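Side-chain contacts in glycosyl hydrolases family 31 family protein (Aspergillus niger, PDB 6DRU), which releases alpha-xylose from the non-reducing terminal glucose of xyloglucan oligosaccharides as a family 31 glycoside hydrolase: residues G41-F46 against S212-D217; V180-K185 against D229-R234; R560-Y563 against T569-N572; V664-T669 against K675-W680. One frame throughout, in Å; residues are numbered along the deposited sequence.

Interaction 1 of 4, residues G41-F46 against S212-D217; sequences GNEISF and STTLVD
Glu43 and Thr214 carry the polar half of this contact. The threonine hydroxyl OG1 donates to Glu43 OE2 at 2.9 Å, arriving on the anti lone pair, the one turned away from OE1. Other hydrogen bonds come from the carboxylate's own loop: Gly41 N reaches Glu43 OE1 on the syn side at 3.0 Å, tilted 26° out of the carboxylate plane, and Ser40 N also donates to OE2. The glutamate can do this because its chain bends at CG (chi2 87°), folding the carboxylate back over the start of residues 41-46 while OE2 still faces Thr214. On the partner side the corner between strands 205-213 and 216-222 has an internal tie, Thr213 OG1 giving its hydrogen to Leu215 O at 3.0 Å from above the carbonyl plane.

The van der Waals part is small. Leu215 CD2 sits 4.2 Å from Glu43 CD, its side chain resting also on Arg32 and Trp34 of strand 28-35.

Further along, Ser45 OG and Asp217 OD2 stand 4.5 Å apart and are joined indirectly: Asn192 ND2 is hydrogen-bonded to both, while Arg30 makes a salt bridge with Asp217 OD2.

The contact thus lays a long loop against the corner where the chain passes from one sheet to another at the protein surface, far from the xylose pocket. With two backbone N-H groups and a hydroxyl donating to it, and no carbonyl oxygen among these partners, the Glu43 carboxylate probably stays ionised, and the donors from both segments would help to stabilise its negative charge.

Interaction 2 of 4, residues V180-K185 against D229-R234; sequences VFMSNK and DTLQQR
A methionine sulphur serves as hydrogen-bond acceptor here: Gln232 NE2 points an N-H at Met182 SD over 3.1 Å, with a fairly straight 158° at the hydrogen. The bond is weak, and the stronger partner of the same amide nitrogen is Ala507 O, at the end of helix 492-508. NE2 is thus shared between a backbone carbonyl and a thioether. Gln232 gets there by bending at CG (chi2 -62°), which swings the amide off the helix and across the methionine chain at about a right angle; Met182 CE lies 3.7 Å from that same NE2.

Leu231, one residue earlier on the helix, supplies the apolar contact. Its CB packs 3.8 Å from Met182 SD, and its methyl CD1 comes to 4.1 Å from Met182 CG. The two side chains run at a slant to each other, and CD1 also comes up to Ser183 O at 4.3 Å. Met182 SD thus rests against two consecutive helix residues, with Tyr228 and Ile235 of the same helix touching the methionine too.

Where the strand ends, Ser183 OG accepts from Lys185 N at 3.3 Å, an ST turn, and also meets Glu147 OE1 in a hydrogen bond.

Locally the strand 180-183 and the helix 229-234 run nearly antiparallel, 154° between their directions, with axes 10.0 Å apart. This is a helix laid over a face of a beta-sheet: helix 228-239 follows strand 216-222 and packs on strand 176-183 of the same sheet, two places away, where the N-terminal beta region of the GH31 fold meets the catalytic TIM barrel.

Interaction 3 of 4, residues R560-Y563 against T569-N572; sequences RTCY and TCAN
Arg560 runs along the Cys570-Asn572 side of the loop. Its CB lies 4.1 Å from Cys570 CB, and the next atom, CG, comes to 3.7 Å from Ala571 O. At CG the chain turns sharply (chi2 -74°), sending CD past Asn572 OD1 at 3.9 Å. NE and NH2 then both face that oxygen, at 2.9 and 3.2 Å from Asn572 OD1, each making a weak, bent hydrogen bond; the place of OD1 is less sure in this model, so the pair is best taken as tentative. The guanidinium and amide planes stand 80° apart. Firmer partners lie beyond: NE donates to Tyr577 OH and NH1 to Gly519 O. On the amide side, Asn572 ND2 gives to Thr556 OG1 and Ser255 O, so both polar groups are fixed from outside the pair.

The covalent link sits two residues on. Cys562 SG and Cys570 SG are bonded at 2.0 Å, with a left-handed twist about the bond (chi3 -78°). Cys570 CB rests 3.5 Å from Arg560 O, so the disulfide is folded close against the chain that leads into it. The seven residues between the cysteines become a small closed loop, and Tyr563 at its start touches a mannose and a glucose.

Strand 554-555 lies beside 252-254, the first strand of the barrel, and this disulfide-closed loop follows it. That is the setting of a beta-alpha loop of a TIM barrel, on the C-terminal rim where such enzymes keep their active sites; His557, just upstream, lines the xylose pocket.

Interaction 4 of 4, residues V664-T669 against K675-W680; sequences VYLPQT and KPWTYW
In the C-terminal beta domain of this GH31 enzyme, Trp677 bridges two sheets: strand 661-666 pairs with 690-695, strand 677-679 belongs to a separate antiparallel sheet, and the indole reaches from the second to the end of the first. Leu666 lies over one face of it. Its CB sits 4.0 Å from the centroid of the Trp677 five-membered ring, 27° off the normal, a CH-pi contact, and its methyl CD2 packs nearer the rim, 3.8 Å from Trp677 CG. Phe704 of strand 703-705 touches both side chains.

Past the strand end, Pro667 crosses the indole at about a right angle, its CD 3.8 Å from Trp677 CZ2. Thr669 CG2 comes obliquely to the same CZ2 at 4.0 Å. The hydroxyl of Thr669 points at the proline ring, Thr669 OG1 standing 3.5 Å from Pro676 CG, while its polar partner is Gln671 OE1.

With CG anti to its carbonyl carbon the indole is carried toward residues 664-669, and its N-H faces the strand end: Trp677 NE1 donates to Pro667 O at 2.9 Å, 154° at the hydrogen, the oxygen only 14° out of the ring plane.

Interactions 1 and 2 share the eight-stranded N-terminal sheet, to which strands 176-183 and 216-222 both belong; their centres are about 23 Å apart, their segments alternate along the chain (41-46, 180-185, 212-217, 229-234), and helix 228-239 directly follows strand 216-222. Interaction 3 comes later, in the TIM-barrel domain, its centre about 48 Å from that of interaction 1 and on the opposite side of the chain's centre. Interaction 4, last in sequence, is about 25 Å between centres from interaction 2 and about 39 Å from interaction 3. None touches another; two lie in the N-terminal beta region, one in the catalytic barrel and one in the C-terminal beta domain, so each tie is local to its part of the enzyme.

Interaction 1 of 4, residues G41-F46 against S212-D217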
loop_
_atom_site.group_PDB
_atom_site.type_symbol
_atom_site.label_atom_id
_atom_site.label_comp_id
_atom_site.label_asym_id
_atom_site.label_seq_id
_atom_site.Cartn_x
_atom_site.Cartn_y
_atom_site.Cartn_z
ATOM N N GLY A 41 -19.586 5.929 -12.747
ATOM C CA GLY A 41 -20.135 6.713 -13.827
ATOM C C GLY A 41 -19.260 7.862 -14.272
ATOM O O GLY A 41 -19.527 8.454 -15.325
ATOM N N ASN A 42 -18.221 8.192 -13.504
ATOM C CA ASN A 42 -17.281 9.247 -13.851
ATOM C C ASN A 42 -15.954 8.698 -14.358
ATOM O O ASN A 42 -14.946 9.413 -14.337
ATOM C CB ASN A 42 -17.048 10.165 -12.648
ATOM C CG ASN A 42 -16.662 9.402 -11.393
ATOM O OD1 ASN A 42 -15.596 8.785 -11.326
ATOM N ND2 ASN A 42 -17.521 9.456 -10.382
ATOM N N GLU A 43 -15.927 7.444 -14.800
ATOM C CA GLU A 43 -14.716 6.895 -15.391
ATOM C C GLU A 43 -14.428 7.567 -16.729
ATOM O O GLU A 43 -15.337 8.020 -17.432
ATOM C CB GLU A 43 -14.847 5.382 -15.579
ATOM C CG GLU A 43 -14.816 4.576 -14.286
ATOM C CD GLU A 43 -16.183 4.441 -13.640
ATOM O OE1 GLU A 43 -17.183 4.859 -14.263
ATOM O OE2 GLU A 43 -16.258 3.911 -12.509
ATOM N N ILE A 44 -13.148 7.619 -17.082
ATOM C CA ILE A 44 -12.706 8.254 -18.319
ATOM C C ILE A 44 -12.758 7.230 -19.445
ATOM O O ILE A 44 -12.192 6.137 -19.332
ATOM C CB ILE A 44 -11.293 8.847 -18.169
ATOM C CG1 ILE A 44 -11.308 10.092 -17.272
ATOM C CG2 ILE A 44 -10.699 9.169 -19.532
ATOM C CD1 ILE A 44 -11.296 9.810 -15.793
ATOM N N SER A 45 -13.441 7.587 -20.530
ATOM C CA SER A 45 -13.628 6.714 -21.678
ATOM C C SER A 45 -13.172 7.441 -22.931
ATOM O O SER A 45 -13.332 8.660 -23.048
ATOM C CB SER A 45 -15.093 6.282 -21.832
ATOM O OG SER A 45 -15.269 5.471 -22.981
ATOM N N PHE A 46 -12.586 6.690 -23.859
ATOM C CA PHE A 46 -12.060 7.246 -25.096
ATOM C C PHE A 46 -12.859 6.809 -26.315
ATOM O O PHE A 46 -12.463 7.117 -27.444
ATOM C CB PHE A 46 -10.587 6.866 -25.254
ATOM C CG PHE A 46 -9.709 7.394 -24.154
ATOM C CD1 PHE A 46 -9.219 8.690 -24.200
ATOM C CD2 PHE A 46 -9.382 6.597 -23.066
ATOM C CE1 PHE A 46 -8.414 9.182 -23.185
ATOM C CE2 PHE A 46 -8.578 7.082 -22.047
ATOM C CZ PHE A 46 -8.094 8.376 -22.107
ATOM N N SER A 212 -4.314 0.784 -11.452
ATOM C CA SER A 212 -5.357 1.140 -10.501
ATOM C C SER A 212 -6.574 1.600 -11.284
ATOM O O SER A 212 -6.463 2.479 -12.144
ATOM C CB SER A 212 -4.885 2.238 -9.541
ATOM O OG SER A 212 -5.937 2.660 -8.689
ATOM N N THR A 213 -7.724 1.003 -10.990
ATOM C CA THR A 213 -8.949 1.335 -11.703
ATOM C C THR A 213 -10.139 0.890 -10.869
ATOM O O THR A 213 -9.999 0.154 -9.889
ATOM C CB THR A 213 -8.985 0.683 -13.089
ATOM O OG1 THR A 213 -10.153 1.118 -13.796
ATOM C CG2 THR A 213 -9.014 -0.834 -12.962
ATOM N N THR A 214 -11.319 1.355 -11.273
ATOM C CA THR A 214 -12.575 0.914 -10.689
ATOM C C THR A 214 -13.446 0.165 -11.684
ATOM O O THR A 214 -14.561 -0.236 -11.331
ATOM C CB THR A 214 -13.357 2.108 -10.123
ATOM O OG1 THR A 214 -13.813 2.940 -11.199
ATOM C CG2 THR A 214 -12.475 2.927 -9.189
ATOM N N LEU A 215 -12.967 -0.043 -12.912
ATOM C CA LEU A 215 -13.760 -0.645 -13.976
ATOM C C LEU A 215 -12.880 -1.022 -15.160
ATOM O O LEU A 215 -12.070 -0.211 -15.620
ATOM C CB LEU A 215 -14.864 0.313 -14.429
ATOM C CG LEU A 215 -15.621 -0.083 -15.699
ATOM C CD1 LEU A 215 -16.383 -1.378 -15.483
ATOM C CD2 LEU A 215 -16.557 1.031 -16.141
ATOM N N VAL A 216 -13.034 -2.246 -15.663
ATOM C CA VAL A 216 -12.339 -2.709 -16.859
ATOM C C VAL A 216 -13.275 -2.545 -18.048
ATOM O O VAL A 216 -14.480 -2.807 -17.944
ATOM C CB VAL A 216 -11.877 -4.171 -16.705
ATOM C CG1 VAL A 216 -11.094 -4.616 -17.926
ATOM C CG2 VAL A 216 -11.035 -4.326 -15.453
ATOM N N ASP A 217 -12.724 -2.112 -19.182
ATOM C CA ASP A 217 -13.538 -1.769 -20.346
ATOM C C ASP A 217 -12.725 -2.010 -21.608
ATOM O O ASP A 217 -11.646 -1.431 -21.771
ATOM C CB ASP A 217 -13.998 -0.308 -20.263
ATOM C CG ASP A 217 -14.970 0.073 -21.368
ATOM O OD1 ASP A 217 -15.392 -0.815 -22.138
ATOM O OD2 ASP A 217 -15.321 1.269 -21.457
#

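Interaction 2 of 4, residues V180-K185 against D229-R234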
loop_
_atom_site.group_PDB
_atom_site.type_symbol
_atom_site.label_atom_id
_atom_site.label_comp_id
_atom_site.label_asym_id
_atom_site.label_seq_id
_atom_site.Cartn_x
_atom_site.Cartn_y
_atom_site.Cartn_z
ATOM N N VAL A 180 -4.405 0.030 -28.787
ATOM C CA VAL A 180 -5.293 -0.146 -29.931
ATOM C C VAL A 180 -4.491 -0.888 -30.990
ATOM O O VAL A 180 -3.508 -0.351 -31.515
ATOM C CB VAL A 180 -5.817 1.190 -30.480
ATOM C CG1 VAL A 180 -6.579 0.967 -31.777
ATOM C CG2 VAL A 180 -6.697 1.880 -29.453
ATOM N N PHE A 181 -4.894 -2.119 -31.301
ATOM C CA PHE A 181 -4.132 -2.929 -32.239
ATOM C C PHE A 181 -5.063 -3.695 -33.165
ATOM O O PHE A 181 -6.218 -3.969 -32.829
ATOM C CB PHE A 181 -3.195 -3.908 -31.513
ATOM C CG PHE A 181 -3.899 -5.063 -30.849
ATOM C CD1 PHE A 181 -4.073 -6.266 -31.519
ATOM C CD2 PHE A 181 -4.352 -4.961 -29.546
ATOM C CE1 PHE A 181 -4.707 -7.334 -30.909
ATOM C CE2 PHE A 181 -4.982 -6.027 -28.930
ATOM C CZ PHE A 181 -5.162 -7.215 -29.614
ATOM N N MET A 182 -4.541 -4.030 -34.343
ATOM C CA MET A 182 -5.197 -4.920 -35.290
ATOM C C MET A 182 -4.450 -6.244 -35.334
ATOM O O MET A 182 -3.221 -6.280 -35.219
ATOM C CB MET A 182 -5.237 -4.318 -36.697
ATOM C CG MET A 182 -5.983 -3.006 -36.820
ATOM S SD MET A 182 -6.030 -2.446 -38.535
ATOM C CE MET A 182 -4.288 -2.472 -38.955
ATOM N N SER A 183 -5.196 -7.329 -35.500
ATOM C CA SER A 183 -4.628 -8.653 -35.688
ATOM C C SER A 183 -4.912 -9.133 -37.105
ATOM O O SER A 183 -5.945 -8.803 -37.694
ATOM C CB SER A 183 -5.193 -9.648 -34.673
ATOM O OG SER A 183 -4.709 -10.956 -34.917
ATOM N N ASN A 184 -3.981 -9.915 -37.654
ATOM C CA ASN A 184 -4.188 -10.469 -38.986
ATOM C C ASN A 184 -5.259 -11.553 -39.015
ATOM O O ASN A 184 -5.644 -11.985 -40.105
ATOM C CB ASN A 184 -2.871 -11.011 -39.548
ATOM C CG ASN A 184 -2.244 -12.063 -38.661
ATOM O OD1 ASN A 184 -2.655 -12.254 -37.517
ATOM N ND2 ASN A 184 -1.239 -12.755 -39.185
ATOM N N LYS A 185 -5.754 -11.994 -37.856
ATOM C CA LYS A 185 -6.894 -12.902 -37.832
ATOM C C LYS A 185 -8.191 -12.223 -38.247
ATOM O O LYS A 185 -9.194 -12.915 -38.450
ATOM C CB LYS A 185 -7.062 -13.512 -36.439
ATOM C CG LYS A 185 -6.116 -14.659 -36.150
ATOM C CD LYS A 185 -6.545 -15.427 -34.914
ATOM C CE LYS A 185 -5.598 -16.580 -34.631
ATOM N NZ LYS A 185 -5.734 -17.085 -33.238
ATOM N N ASP A 229 -8.790 -2.052 -44.167
ATOM C CA ASP A 229 -9.432 -0.751 -44.311
ATOM C C ASP A 229 -10.742 -0.695 -43.539
ATOM O O ASP A 229 -11.126 0.370 -43.042
ATOM C CB ASP A 229 -9.663 -0.439 -45.790
ATOM C CG ASP A 229 -8.371 -0.172 -46.536
ATOM O OD1 ASP A 229 -7.446 0.411 -45.928
ATOM O OD2 ASP A 229 -8.275 -0.545 -47.725
ATOM N N THR A 230 -11.436 -1.829 -43.424
ATOM C CA THR A 230 -12.661 -1.866 -42.634
ATOM C C THR A 230 -12.354 -1.795 -41.145
ATOM O O THR A 230 -13.058 -1.110 -40.394
ATOM C CB THR A 230 -13.463 -3.125 -42.959
ATOM O OG1 THR A 230 -13.821 -3.116 -44.346
ATOM C CG2 THR A 230 -14.729 -3.183 -42.119
ATOM N N LEU A 231 -11.310 -2.499 -40.698
ATOM C CA LEU A 231 -10.900 -2.416 -39.299
ATOM C C LEU A 231 -10.628 -0.973 -38.891
ATOM O O LEU A 231 -11.091 -0.515 -37.840
ATOM C CB LEU A 231 -9.667 -3.288 -39.058
ATOM C CG LEU A 231 -9.895 -4.794 -38.950
ATOM C CD1 LEU A 231 -8.573 -5.521 -38.774
ATOM C CD2 LEU A 231 -10.830 -5.104 -37.792
ATOM N N GLN A 232 -9.886 -0.235 -39.721
ATOM C CA GLN A 232 -9.637 1.173 -39.430
ATOM C C GLN A 232 -10.911 2.000 -39.531
ATOM O O GLN A 232 -11.044 3.015 -38.839
ATOM C CB GLN A 232 -8.565 1.726 -40.369
ATOM C CG GLN A 232 -7.173 1.187 -40.096
ATOM C CD GLN A 232 -6.671 1.556 -38.712
ATOM O OE1 GLN A 232 -6.821 2.695 -38.269
ATOM N NE2 GLN A 232 -6.074 0.591 -38.023
ATOM N N GLN A 233 -11.852 1.592 -40.387
ATOM C CA GLN A 233 -13.140 2.275 -40.438
ATOM C C GLN A 233 -13.904 2.095 -39.133
ATOM O O GLN A 233 -14.578 3.021 -38.666
ATOM C CB GLN A 233 -13.966 1.756 -41.613
ATOM C CG GLN A 233 -14.980 2.753 -42.156
ATOM C CD GLN A 233 -15.991 2.103 -43.082
ATOM O OE1 GLN A 233 -15.640 1.267 -43.914
ATOM N NE2 GLN A 233 -17.253 2.490 -42.944
ATOM N N ARG A 234 -13.805 0.907 -38.528
ATOM C CA ARG A 234 -14.490 0.642 -37.268
ATOM C C ARG A 234 -13.784 1.305 -36.091
ATOM O O ARG A 234 -14.445 1.829 -35.187
ATOM C CB ARG A 234 -14.596 -0.865 -37.043
ATOM C CG ARG A 234 -15.261 -1.622 -38.181
ATOM C CD ARG A 234 -16.772 -1.482 -38.142
ATOM N NE ARG A 234 -17.419 -2.270 -39.188
ATOM C CZ ARG A 234 -17.815 -1.779 -40.357
ATOM N NH1 ARG A 234 -17.631 -0.496 -40.637
ATOM N NH2 ARG A 234 -18.396 -2.570 -41.249
#

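Interaction 3 of 4, residues R560-Y563 against T569-N572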
loop_
_atom_site.group_PDB
_atom_site.type_symbol
_atom_site.label_atom_id
_atom_site.label_comp_id
_atom_site.label_asym_id
_atom_site.label_seq_id
_atom_site.Cartn_x
_atom_site.Cartn_y
_atom_site.Cartn_z
ATOM N N ARG A 560 21.180 21.418 -34.812
ATOM C CA ARG A 560 22.339 21.154 -35.650
ATOM C C ARG A 560 23.617 21.683 -35.008
ATOM O O ARG A 560 23.594 22.549 -34.130
ATOM C CB ARG A 560 22.157 21.792 -37.030
ATOM C CG ARG A 560 20.852 21.434 -37.722
ATOM C CD ARG A 560 20.870 20.010 -38.247
ATOM N NE ARG A 560 19.625 19.673 -38.926
ATOM C CZ ARG A 560 18.695 18.867 -38.423
ATOM N NH1 ARG A 560 18.879 18.299 -37.238
ATOM N NH2 ARG A 560 17.589 18.619 -39.111
ATOM N N THR A 561 24.741 21.145 -35.465
ATOM C CA THR A 561 26.058 21.699 -35.200
ATOM C C THR A 561 26.674 22.140 -36.523
ATOM O O THR A 561 26.193 21.788 -37.602
ATOM C CB THR A 561 26.956 20.687 -34.470
ATOM O OG1 THR A 561 28.265 21.243 -34.292
ATOM C CG2 THR A 561 27.052 19.384 -35.239
ATOM N N CYS A 562 27.737 22.936 -36.443
ATOM C CA CYS A 562 28.287 23.550 -37.643
ATOM C C CYS A 562 29.686 24.076 -37.351
ATOM O O CYS A 562 30.104 24.189 -36.197
ATOM C CB CYS A 562 27.375 24.671 -38.158
ATOM S SG CYS A 562 27.079 26.037 -36.995
ATOM N N TYR A 563 30.410 24.385 -38.429
ATOM C CA TYR A 563 31.718 25.018 -38.333
ATOM C C TYR A 563 31.651 26.538 -38.409
ATOM O O TYR A 563 32.560 27.208 -37.906
ATOM C CB TYR A 563 32.638 24.513 -39.450
ATOM C CG TYR A 563 33.038 23.058 -39.337
ATOM C CD1 TYR A 563 33.205 22.451 -38.099
ATOM C CD2 TYR A 563 33.251 22.290 -40.477
ATOM C CE1 TYR A 563 33.576 21.118 -38.000
ATOM C CE2 TYR A 563 33.620 20.959 -40.388
ATOM C CZ TYR A 563 33.780 20.377 -39.149
ATOM O OH TYR A 563 34.147 19.052 -39.063
ATOM N N THR A 569 21.911 29.770 -32.917
ATOM C CA THR A 569 22.214 28.359 -33.119
ATOM C C THR A 569 22.607 28.142 -34.575
ATOM O O THR A 569 22.452 29.028 -35.419
ATOM C CB THR A 569 21.021 27.460 -32.756
ATOM O OG1 THR A 569 19.864 27.873 -33.493
ATOM C CG2 THR A 569 20.722 27.546 -31.270
ATOM N N CYS A 570 23.116 26.948 -34.869
ATOM C CA CYS A 570 23.433 26.601 -36.248
ATOM C C CYS A 570 22.162 26.536 -37.090
ATOM O O CYS A 570 21.062 26.296 -36.584
ATOM C CB CYS A 570 24.177 25.267 -36.314
ATOM S SG CYS A 570 25.833 25.283 -35.566
ATOM N N ALA A 571 22.323 26.759 -38.392
ATOM C CA ALA A 571 21.191 26.938 -39.287
ATOM C C ALA A 571 20.604 25.599 -39.732
ATOM O O ALA A 571 21.226 24.539 -39.617
ATOM C CB ALA A 571 21.603 27.755 -40.512
ATOM N N ASN A 572 19.369 25.671 -40.251
ATOM C CA ASN A 572 18.665 24.503 -40.773
ATOM C C ASN A 572 17.766 24.890 -41.944
ATOM O O ASN A 572 16.701 24.293 -42.137
ATOM C CB ASN A 572 17.846 23.823 -39.660
ATOM C CG ASN A 572 17.279 22.474 -40.079
ATOM O OD1 ASN A 572 18.021 21.542 -40.384
ATOM N ND2 ASN A 572 15.955 22.369 -40.092
#

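Interaction 4 of 4, residues V664-T669 against K675-W680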
loop_
_atom_site.group_PDB
_atom_site.type_symbol
_atom_site.label_atom_id
_atom_site.label_comp_id
_atom_site.label_asym_id
_atom_site.label_seq_id
_atom_site.Cartn_x
_atom_site.Cartn_y
_atom_site.Cartn_z
ATOM N N VAL A 664 14.057 -2.032 -54.174
ATOM C CA VAL A 664 12.682 -1.808 -53.744
ATOM C C VAL A 664 11.855 -3.028 -54.116
ATOM O O VAL A 664 11.917 -3.502 -55.257
ATOM C CB VAL A 664 12.094 -0.535 -54.378
ATOM C CG1 VAL A 664 10.644 -0.358 -53.958
ATOM C CG2 VAL A 664 12.926 0.679 -53.998
ATOM N N TYR A 665 11.084 -3.536 -53.160
ATOM C CA TYR A 665 10.158 -4.629 -53.424
ATOM C C TYR A 665 8.835 -4.062 -53.922
ATOM O O TYR A 665 8.139 -3.353 -53.187
ATOM C CB TYR A 665 9.927 -5.486 -52.181
ATOM C CG TYR A 665 8.907 -6.572 -52.427
ATOM C CD1 TYR A 665 9.241 -7.705 -53.156
ATOM C CD2 TYR A 665 7.608 -6.458 -51.950
ATOM C CE1 TYR A 665 8.317 -8.696 -53.398
ATOM C CE2 TYR A 665 6.675 -7.448 -52.186
ATOM C CZ TYR A 665 7.037 -8.566 -52.911
ATOM O OH TYR A 665 6.121 -9.559 -53.153
ATOM N N LEU A 666 8.490 -4.374 -55.170
ATOM C CA LEU A 666 7.202 -3.985 -55.726
ATOM C C LEU A 666 6.196 -5.086 -55.428
ATOM O O LEU A 666 6.358 -6.209 -55.931
ATOM C CB LEU A 666 7.312 -3.754 -57.222
ATOM C CG LEU A 666 8.342 -2.701 -57.621
ATOM C CD1 LEU A 666 8.609 -2.769 -59.108
ATOM C CD2 LEU A 666 7.872 -1.314 -57.217
ATOM N N PRO A 667 5.170 -4.834 -54.619
ATOM C CA PRO A 667 4.210 -5.894 -54.295
ATOM C C PRO A 667 3.369 -6.277 -55.503
ATOM O O PRO A 667 3.243 -5.538 -56.482
ATOM C CB PRO A 667 3.344 -5.269 -53.192
ATOM C CG PRO A 667 4.118 -4.071 -52.712
ATOM C CD PRO A 667 4.877 -3.586 -53.900
ATOM N N GLN A 668 2.781 -7.466 -55.412
ATOM C CA GLN A 668 1.856 -7.944 -56.428
ATOM C C GLN A 668 0.511 -7.247 -56.268
ATOM O O GLN A 668 0.058 -7.000 -55.146
ATOM C CB GLN A 668 1.685 -9.459 -56.311
ATOM C CG GLN A 668 0.794 -10.076 -57.365
ATOM C CD GLN A 668 1.578 -10.553 -58.565
ATOM O OE1 GLN A 668 1.747 -9.824 -59.543
ATOM N NE2 GLN A 668 2.065 -11.788 -58.499
ATOM N N THR A 669 -0.118 -6.907 -57.395
ATOM C CA THR A 669 -1.406 -6.228 -57.388
ATOM C C THR A 669 -2.562 -7.108 -57.844
ATOM O O THR A 669 -3.721 -6.732 -57.636
ATOM C CB THR A 669 -1.363 -4.969 -58.265
ATOM O OG1 THR A 669 -1.046 -5.334 -59.617
ATOM C CG2 THR A 669 -0.321 -3.994 -57.741
ATOM N N LYS A 675 2.197 -4.287 -66.160
ATOM C CA LYS A 675 3.319 -3.704 -65.428
ATOM C C LYS A 675 2.781 -2.437 -64.778
ATOM O O LYS A 675 2.834 -1.349 -65.370
ATOM C CB LYS A 675 4.498 -3.429 -66.360
ATOM C CG LYS A 675 5.050 -4.694 -67.011
ATOM C CD LYS A 675 5.967 -4.386 -68.184
ATOM C CE LYS A 675 7.319 -3.870 -67.734
ATOM N NZ LYS A 675 8.186 -3.532 -68.899
ATOM N N PRO A 676 2.250 -2.534 -63.557
ATOM C CA PRO A 676 1.494 -1.409 -62.995
ATOM C C PRO A 676 2.355 -0.365 -62.300
ATOM O O PRO A 676 1.913 0.772 -62.108
ATOM C CB PRO A 676 0.540 -2.091 -62.001
ATOM C CG PRO A 676 0.958 -3.566 -61.948
ATOM C CD PRO A 676 2.274 -3.683 -62.642
ATOM N N TRP A 677 3.578 -0.728 -61.924
ATOM C CA TRP A 677 4.443 0.159 -61.155
ATOM C C TRP A 677 5.295 0.994 -62.105
ATOM O O TRP A 677 6.067 0.445 -62.899
ATOM C CB TRP A 677 5.328 -0.639 -60.197
ATOM C CG TRP A 677 4.557 -1.396 -59.159
ATOM C CD1 TRP A 677 4.381 -2.746 -59.090
ATOM C CD2 TRP A 677 3.857 -0.843 -58.036
ATOM N NE1 TRP A 677 3.616 -3.070 -57.996
ATOM C CE2 TRP A 677 3.280 -1.919 -57.332
ATOM C CE3 TRP A 677 3.662 0.457 -57.558
ATOM C CZ2 TRP A 677 2.522 -1.736 -56.176
ATOM C CZ3 TRP A 677 2.910 0.638 -56.408
ATOM C CH2 TRP A 677 2.348 -0.454 -55.732
ATOM N N THR A 678 5.163 2.313 -62.012
ATOM C CA THR A 678 5.935 3.252 -62.814
ATOM C C THR A 678 6.891 4.005 -61.902
ATOM O O THR A 678 6.455 4.667 -60.954
ATOM C CB THR A 678 5.024 4.233 -63.551
ATOM O OG1 THR A 678 4.106 3.509 -64.379
ATOM C CG2 THR A 678 5.845 5.182 -64.411
ATOM N N TYR A 679 8.187 3.899 -62.184
ATOM C CA TYR A 679 9.177 4.631 -61.408
ATOM C C TYR A 679 9.056 6.124 -61.686
ATOM O O TYR A 679 8.877 6.549 -62.830
ATOM C CB TYR A 679 10.583 4.133 -61.733
ATOM C CG TYR A 679 11.629 4.570 -60.736
ATOM C CD1 TYR A 679 11.511 4.242 -59.391
ATOM C CD2 TYR A 679 12.745 5.289 -61.139
ATOM C CE1 TYR A 679 12.463 4.636 -58.473
ATOM C CE2 TYR A 679 13.707 5.684 -60.229
ATOM C CZ TYR A 679 13.562 5.354 -58.897
ATOM O OH TYR A 679 14.518 5.744 -57.988
ATOM N N TRP A 680 9.147 6.924 -60.620
ATOM C CA TRP A 680 8.852 8.349 -60.733
ATOM C C TRP A 680 9.883 9.074 -61.589
ATOM O O TRP A 680 9.531 9.966 -62.369
ATOM C CB TRP A 680 8.780 8.976 -59.343
ATOM C CG TRP A 680 8.330 10.403 -59.346
ATOM C CD1 TRP A 680 9.116 11.516 -59.459
ATOM C CD2 TRP A 680 6.983 10.876 -59.225
ATOM N NE1 TRP A 680 8.340 12.650 -59.417
ATOM C CE2 TRP A 680 7.027 12.284 -59.275
ATOM C CE3 TRP A 680 5.742 10.244 -59.082
ATOM C CZ2 TRP A 680 5.879 13.071 -59.184
ATOM C CZ3 TRP A 680 4.604 11.027 -58.993
ATOM C CH2 TRP A 680 4.680 12.425 -59.045
#